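PDB 1O5Z: folylpolyglutamate synthase/dihydrofolate synthase from Thermotoga maritima, which probably catalyses the ATP-dependent addition of L-glutamate to 7,8-dihydropteroate and to tetrahydrofolylpolyglutamate, with magnesium as cofactor. Local coordinates for residues Lys246-Arg251 with Gly315-Leu320; Phe308-Lys313 with Leu338-Glu343. All coordinates share one frame; numbering follows the deposited sequence.

Contact 1: residues Lys246-Arg251 with Gly315-Leu320; sequences KLHENR and GKMYIL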
loop_
_atom_site.group_PDB
_atom_site.type_symbol
_atom_site.label_atom_id
_atom_site.label_comp_id
_atom_site.label_asym_id
_atom_site.label_seq_id
_atom_site.Cartn_x
_atom_site.Cartn_y
_atom_site.Cartn_z
ATOM N N LYS A 246 -21.031 -0.914 5.829
ATOM C CA LYS A 246 -21.395 0.006 6.871
ATOM C C LYS A 246 -20.076 0.485 7.374
ATOM O O LYS A 246 -19.206 -0.329 7.604
ATOM C CB LYS A 246 -22.108 -0.752 7.979
ATOM C CG LYS A 246 -23.123 0.081 8.764
ATOM C CD LYS A 246 -22.695 0.347 10.210
ATOM C CE LYS A 246 -23.519 -0.472 11.187
ATOM N NZ LYS A 246 -22.890 -0.408 12.533
ATOM N N LEU A 247 -19.931 1.790 7.534
ATOM C CA LEU A 247 -18.660 2.369 7.937
ATOM C C LEU A 247 -18.052 1.586 9.089
ATOM O O LEU A 247 -18.730 1.356 10.084
ATOM C CB LEU A 247 -18.837 3.822 8.383
ATOM C CG LEU A 247 -18.528 5.009 7.465
ATOM C CD1 LEU A 247 -18.221 6.192 8.360
ATOM C CD2 LEU A 247 -17.367 4.805 6.506
ATOM N N HIS A 248 -16.796 1.178 8.933
ATOM C CA HIS A 248 -16.023 0.391 9.939
ATOM C C HIS A 248 -16.618 -0.971 10.329
ATOM O O HIS A 248 -16.218 -1.573 11.309
ATOM C CB HIS A 248 -15.766 1.192 11.232
ATOM C CG HIS A 248 -15.623 2.665 11.019
ATOM N ND1 HIS A 248 -14.546 3.221 10.355
ATOM C CD2 HIS A 248 -16.425 3.699 11.380
ATOM C CE1 HIS A 248 -14.698 4.532 10.306
ATOM N NE2 HIS A 248 -15.828 4.848 10.923
ATOM N N GLU A 249 -17.571 -1.461 9.568
ATOM C CA GLU A 249 -18.273 -2.655 9.966
ATOM C C GLU A 249 -18.858 -3.289 8.725
ATOM O O GLU A 249 -20.049 -3.425 8.601
ATOM C CB GLU A 249 -19.325 -2.301 10.999
ATOM C CG GLU A 249 -20.018 -3.497 11.643
ATOM C CD GLU A 249 -20.887 -3.098 12.843
ATOM O OE1 GLU A 249 -22.029 -3.627 12.997
ATOM O OE2 GLU A 249 -20.428 -2.230 13.636
ATOM N N ASN A 250 -17.972 -3.679 7.810
ATOM C CA ASN A 250 -18.352 -4.197 6.508
ATOM C C ASN A 250 -18.338 -5.701 6.528
ATOM O O ASN A 250 -17.319 -6.330 6.711
ATOM C CB ASN A 250 -17.422 -3.668 5.428
ATOM C CG ASN A 250 -17.423 -2.148 5.367
ATOM O OD1 ASN A 250 -18.363 -1.547 4.819
ATOM N ND2 ASN A 250 -16.408 -1.520 5.982
ATOM N N ARG A 251 -19.503 -6.263 6.298
ATOM C CA ARG A 251 -19.781 -7.620 6.660
ATOM C C ARG A 251 -19.913 -8.475 5.388
ATOM O O ARG A 251 -20.560 -8.079 4.419
ATOM C CB ARG A 251 -21.015 -7.593 7.551
ATOM C CG ARG A 251 -21.393 -8.854 8.254
ATOM C CD ARG A 251 -22.480 -8.617 9.343
ATOM N NE ARG A 251 -22.205 -7.462 10.233
ATOM C CZ ARG A 251 -21.498 -7.484 11.391
ATOM N NH1 ARG A 251 -20.946 -8.602 11.885
ATOM N NH2 ARG A 251 -21.343 -6.350 12.063
ATOM N N GLY A 315 -14.920 13.735 17.060
ATOM C CA GLY A 315 -16.318 13.785 16.599
ATOM C C GLY A 315 -16.472 14.022 15.098
ATOM O O GLY A 315 -17.514 13.725 14.529
ATOM N N LYS A 316 -15.437 14.535 14.445
ATOM C CA LYS A 316 -15.526 14.854 13.039
ATOM C C LYS A 316 -14.926 13.735 12.223
ATOM O O LYS A 316 -13.933 13.149 12.642
ATOM C CB LYS A 316 -14.803 16.158 12.705
ATOM C CG LYS A 316 -15.278 16.728 11.334
ATOM C CD LYS A 316 -14.188 17.469 10.552
ATOM C CE LYS A 316 -13.685 18.665 11.362
ATOM N NZ LYS A 316 -12.676 19.470 10.690
ATOM N N MET A 317 -15.547 13.438 11.068
ATOM C CA MET A 317 -15.041 12.433 10.154
ATOM C C MET A 317 -14.187 13.073 9.134
ATOM O O MET A 317 -14.536 14.131 8.625
ATOM C CB MET A 317 -16.122 11.757 9.364
ATOM C CG MET A 317 -17.172 11.204 10.174
ATOM S SD MET A 317 -17.597 9.595 9.501
ATOM C CE MET A 317 -16.400 8.664 10.498
ATOM N N TYR A 318 -13.114 12.362 8.812
ATOM C CA TYR A 318 -12.215 12.671 7.719
ATOM C C TYR A 318 -12.140 11.497 6.775
ATOM O O TYR A 318 -11.929 10.383 7.198
ATOM C CB TYR A 318 -10.828 12.934 8.260
ATOM C CG TYR A 318 -10.799 14.159 9.086
ATOM C CD1 TYR A 318 -10.970 14.097 10.457
ATOM C CD2 TYR A 318 -10.626 15.376 8.492
ATOM C CE1 TYR A 318 -10.981 15.235 11.210
ATOM C CE2 TYR A 318 -10.626 16.537 9.232
ATOM C CZ TYR A 318 -10.794 16.465 10.582
ATOM O OH TYR A 318 -10.818 17.633 11.286
ATOM N N ILE A 319 -12.316 11.757 5.489
ATOM C CA ILE A 319 -12.121 10.751 4.469
ATOM C C ILE A 319 -10.771 11.079 3.844
ATOM O O ILE A 319 -10.643 12.048 3.124
ATOM C CB ILE A 319 -13.266 10.765 3.448
ATOM C CG1 ILE A 319 -14.610 10.524 4.158
ATOM C CG2 ILE A 319 -13.061 9.651 2.415
ATOM C CD1 ILE A 319 -15.377 11.762 4.650
ATOM N N LEU A 320 -9.767 10.277 4.191
ATOM C CA LEU A 320 -8.420 10.479 3.718
ATOM C C LEU A 320 -8.270 9.569 2.528
ATOM O O LEU A 320 -8.310 8.352 2.655
ATOM C CB LEU A 320 -7.389 10.126 4.804
ATOM C CG LEU A 320 -7.598 10.860 6.159
ATOM C CD1 LEU A 320 -6.694 10.320 7.270
ATOM C CD2 LEU A 320 -7.454 12.336 5.999
#
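L247 and M317, whose CA atoms come nearest across this contact, are 10.9 Å apart from CA to CA, so a type II beta turn from K246 to E249 meets strand 316-320 through side chains alone. A backbone bond from E249 N to K246 O closes the turn, with L247 and H248 at its apex. L247 and M317 reach toward each other tip to tip, leucine CD1 lying 3.6 Å from methionine SD. M317 leaves the strand with CG anti to its own carbonyl carbon (chi1 -53°) and bends at chi2 and chi3. CE lies at the edge of the H248 ring, in its plane, 3.9 Å from NE2 of H248, though the methyl is modelled very close to I310 and its exact position is uncertain. The pairing spans two domains of the Mur ligase fold: the turn links strands 239-244 and 250-255 in the middle-domain region, while M317 belongs to the C-terminal glutamate ligase domain. K246 N donates to N250 OD1 (2.9 Å) from above the carbonyl plane of the amide. E249 forms salt bridges through OE2 with K246 NZ and through OE1 with R251 NH2, the latter's hydrogen bond being weak.

Contact 2: residues Phe308-Lys313 with Leu338-Glu343; sequences FEILEK and LYFNGE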
loop_
_atom_site.group_PDB
_atom_site.type_symbol
_atom_site.label_atom_id
_atom_site.label_comp_id
_atom_site.label_asym_id
_atom_site.label_seq_id
_atom_site.Cartn_x
_atom_site.Cartn_y
_atom_site.Cartn_z
ATOM N N PHE A 308 -9.001 5.416 1.123
ATOM C CA PHE A 308 -10.414 5.541 1.540
ATOM C C PHE A 308 -10.503 5.172 2.965
ATOM O O PHE A 308 -11.274 4.291 3.370
ATOM C CB PHE A 308 -11.418 4.735 0.699
ATOM C CG PHE A 308 -12.846 5.202 0.897
ATOM C CD1 PHE A 308 -13.230 6.471 0.501
ATOM C CD2 PHE A 308 -13.782 4.400 1.528
ATOM C CE1 PHE A 308 -14.510 6.912 0.690
ATOM C CE2 PHE A 308 -15.071 4.859 1.717
ATOM C CZ PHE A 308 -15.413 6.135 1.314
ATOM N N GLU A 309 -9.663 5.897 3.688
ATOM C CA GLU A 309 -9.490 5.753 5.095
ATOM C C GLU A 309 -10.362 6.784 5.742
ATOM O O GLU A 309 -10.223 7.966 5.449
ATOM C CB GLU A 309 -8.039 6.065 5.479
ATOM C CG GLU A 309 -7.625 5.279 6.667
ATOM C CD GLU A 309 -6.367 5.775 7.282
ATOM O OE1 GLU A 309 -5.579 6.434 6.571
ATOM O OE2 GLU A 309 -6.195 5.500 8.482
ATOM N N ILE A 310 -11.241 6.347 6.625
ATOM C CA ILE A 310 -12.057 7.268 7.381
ATOM C C ILE A 310 -11.570 7.265 8.808
ATOM O O ILE A 310 -11.541 6.214 9.428
ATOM C CB ILE A 310 -13.568 6.855 7.323
ATOM C CG1 ILE A 310 -14.123 7.044 5.912
ATOM C CG2 ILE A 310 -14.394 7.693 8.306
ATOM C CD1 ILE A 310 -14.081 5.856 5.147
ATOM N N LEU A 311 -11.233 8.439 9.326
ATOM C CA LEU A 311 -10.781 8.627 10.681
ATOM C C LEU A 311 -11.732 9.573 11.385
ATOM O O LEU A 311 -11.860 10.707 10.972
ATOM C CB LEU A 311 -9.404 9.297 10.696
ATOM C CG LEU A 311 -8.113 8.528 10.925
ATOM C CD1 LEU A 311 -6.978 9.552 11.097
ATOM C CD2 LEU A 311 -8.167 7.595 12.134
ATOM N N GLU A 312 -12.385 9.118 12.444
ATOM C CA GLU A 312 -13.137 9.995 13.324
ATOM C C GLU A 312 -12.146 10.588 14.296
ATOM O O GLU A 312 -11.468 9.873 15.028
ATOM C CB GLU A 312 -14.214 9.264 14.116
ATOM C CG GLU A 312 -15.616 9.470 13.576
ATOM C CD GLU A 312 -16.655 9.842 14.648
ATOM O OE1 GLU A 312 -16.467 9.448 15.838
ATOM O OE2 GLU A 312 -17.671 10.526 14.297
ATOM N N LYS A 313 -12.065 11.909 14.303
ATOM C CA LYS A 313 -11.173 12.621 15.200
ATOM C C LYS A 313 -12.040 13.685 15.834
ATOM O O LYS A 313 -12.618 14.517 15.142
ATOM C CB LYS A 313 -9.998 13.215 14.399
ATOM C CG LYS A 313 -9.051 14.078 15.195
ATOM C CD LYS A 313 -7.782 13.364 15.603
ATOM C CE LYS A 313 -7.867 12.665 16.946
ATOM N NZ LYS A 313 -6.514 12.595 17.609
ATOM N N LEU A 338 -21.479 5.508 -1.537
ATOM C CA LEU A 338 -21.909 4.327 -0.814
ATOM C C LEU A 338 -22.051 4.598 0.656
ATOM O O LEU A 338 -22.985 4.154 1.281
ATOM C CB LEU A 338 -20.905 3.203 -0.967
ATOM C CG LEU A 338 -20.970 2.382 -2.240
ATOM C CD1 LEU A 338 -19.850 1.377 -2.200
ATOM C CD2 LEU A 338 -22.331 1.689 -2.403
ATOM N N TYR A 339 -21.104 5.315 1.210
ATOM C CA TYR A 339 -20.995 5.411 2.637
ATOM C C TYR A 339 -21.498 6.737 3.184
ATOM O O TYR A 339 -21.682 6.872 4.390
ATOM C CB TYR A 339 -19.530 5.202 3.034
ATOM C CG TYR A 339 -19.064 3.757 2.890
ATOM C CD1 TYR A 339 -18.284 3.354 1.821
ATOM C CD2 TYR A 339 -19.395 2.796 3.836
ATOM C CE1 TYR A 339 -17.846 2.040 1.707
ATOM C CE2 TYR A 339 -18.968 1.495 3.715
ATOM C CZ TYR A 339 -18.191 1.119 2.656
ATOM O OH TYR A 339 -17.769 -0.185 2.528
ATOM N N PHE A 340 -21.718 7.721 2.313
ATOM C CA PHE A 340 -22.067 9.090 2.756
ATOM C C PHE A 340 -23.244 9.662 2.017
ATOM O O PHE A 340 -23.351 10.866 1.860
ATOM C CB PHE A 340 -20.856 9.992 2.593
ATOM C CG PHE A 340 -19.755 9.624 3.510
ATOM C CD1 PHE A 340 -19.771 10.060 4.833
ATOM C CD2 PHE A 340 -18.747 8.770 3.097
ATOM C CE1 PHE A 340 -18.746 9.700 5.716
ATOM C CE2 PHE A 340 -17.740 8.410 3.958
ATOM C CZ PHE A 340 -17.729 8.881 5.278
ATOM N N ASN A 341 -24.137 8.792 1.588
ATOM C CA ASN A 341 -25.174 9.182 0.655
ATOM C C ASN A 341 -25.969 10.450 1.073
ATOM O O ASN A 341 -25.985 11.485 0.346
ATOM C CB ASN A 341 -26.095 8.017 0.429
ATOM C CG ASN A 341 -27.093 8.290 -0.656
ATOM O OD1 ASN A 341 -26.732 8.795 -1.707
ATOM N ND2 ASN A 341 -28.354 7.955 -0.414
ATOM N N GLY A 342 -26.582 10.403 2.259
ATOM C CA GLY A 342 -27.290 11.587 2.800
ATOM C C GLY A 342 -26.407 12.723 3.348
ATOM O O GLY A 342 -26.908 13.792 3.705
ATOM N N GLU A 343 -25.102 12.515 3.405
ATOM C CA GLU A 343 -24.238 13.381 4.186
ATOM C C GLU A 343 -23.760 14.622 3.461
ATOM O O GLU A 343 -23.370 14.528 2.293
ATOM C CB GLU A 343 -23.025 12.593 4.629
ATOM C CG GLU A 343 -23.340 11.660 5.772
ATOM C CD GLU A 343 -23.492 12.432 7.062
ATOM O OE1 GLU A 343 -22.434 12.934 7.578
ATOM O OE2 GLU A 343 -24.669 12.546 7.512
#
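The F308 ring carries CD1 of I310 on one face, 3.7 Å above the plane and offset toward the rim, and meets CD1 of Y339 at its edge, 3.5 Å from CE2 of F308. The F308 and Y339 rings are inclined at 40° with centroids 5.8 Å apart, an oblique pairing. F340 presents its edge to F308 and I310: CZ of F308 lies 4.2 Å from CE2 of F340, and CG1 of I310 lies 4.1 Å from CZ of F340. The extended first torsion of F308 (chi1 -163°, CG opposite the backbone N) sends its ring toward Y339 and F340. Cut back to an alanine here, the side chain would probably leave I310 CD1 without the ring face it packs on, and Y339 and F340 CE2 without their neighbour. The hydroxyl of Y339 is hydrogen-bonded to N250 OD1 and to G269 N, beyond this apolar cluster. F308 and E309 both face L320 in a G1 beta bulge at the start of the hairpin 309-320. The cluster lies where helix 326-339 ends, packed against edge strand 309-313, with I319 of strand 316-320 touching both F308 and F340.

In the fold
Both contacts use the beta hairpin of strands 309-313 and 316-320, at one edge of the six-stranded sheet, but they differ in depth and reach. Contact 2 is a buried aromatic and aliphatic cluster within the C-terminal domain, between an edge strand and a helix end. Contact 1 is a smaller surface contact between domains, where a methionine meets a leucine and a histidine from a turn that also carries charged residues. Their centres lie about 5 Å apart, and I310 joins them, its side chain touching L247, H248 and M317. A polar link runs alongside, the hydrogen bond between Y339 of contact 2 and N250 of contact 1 crossing the domain boundary.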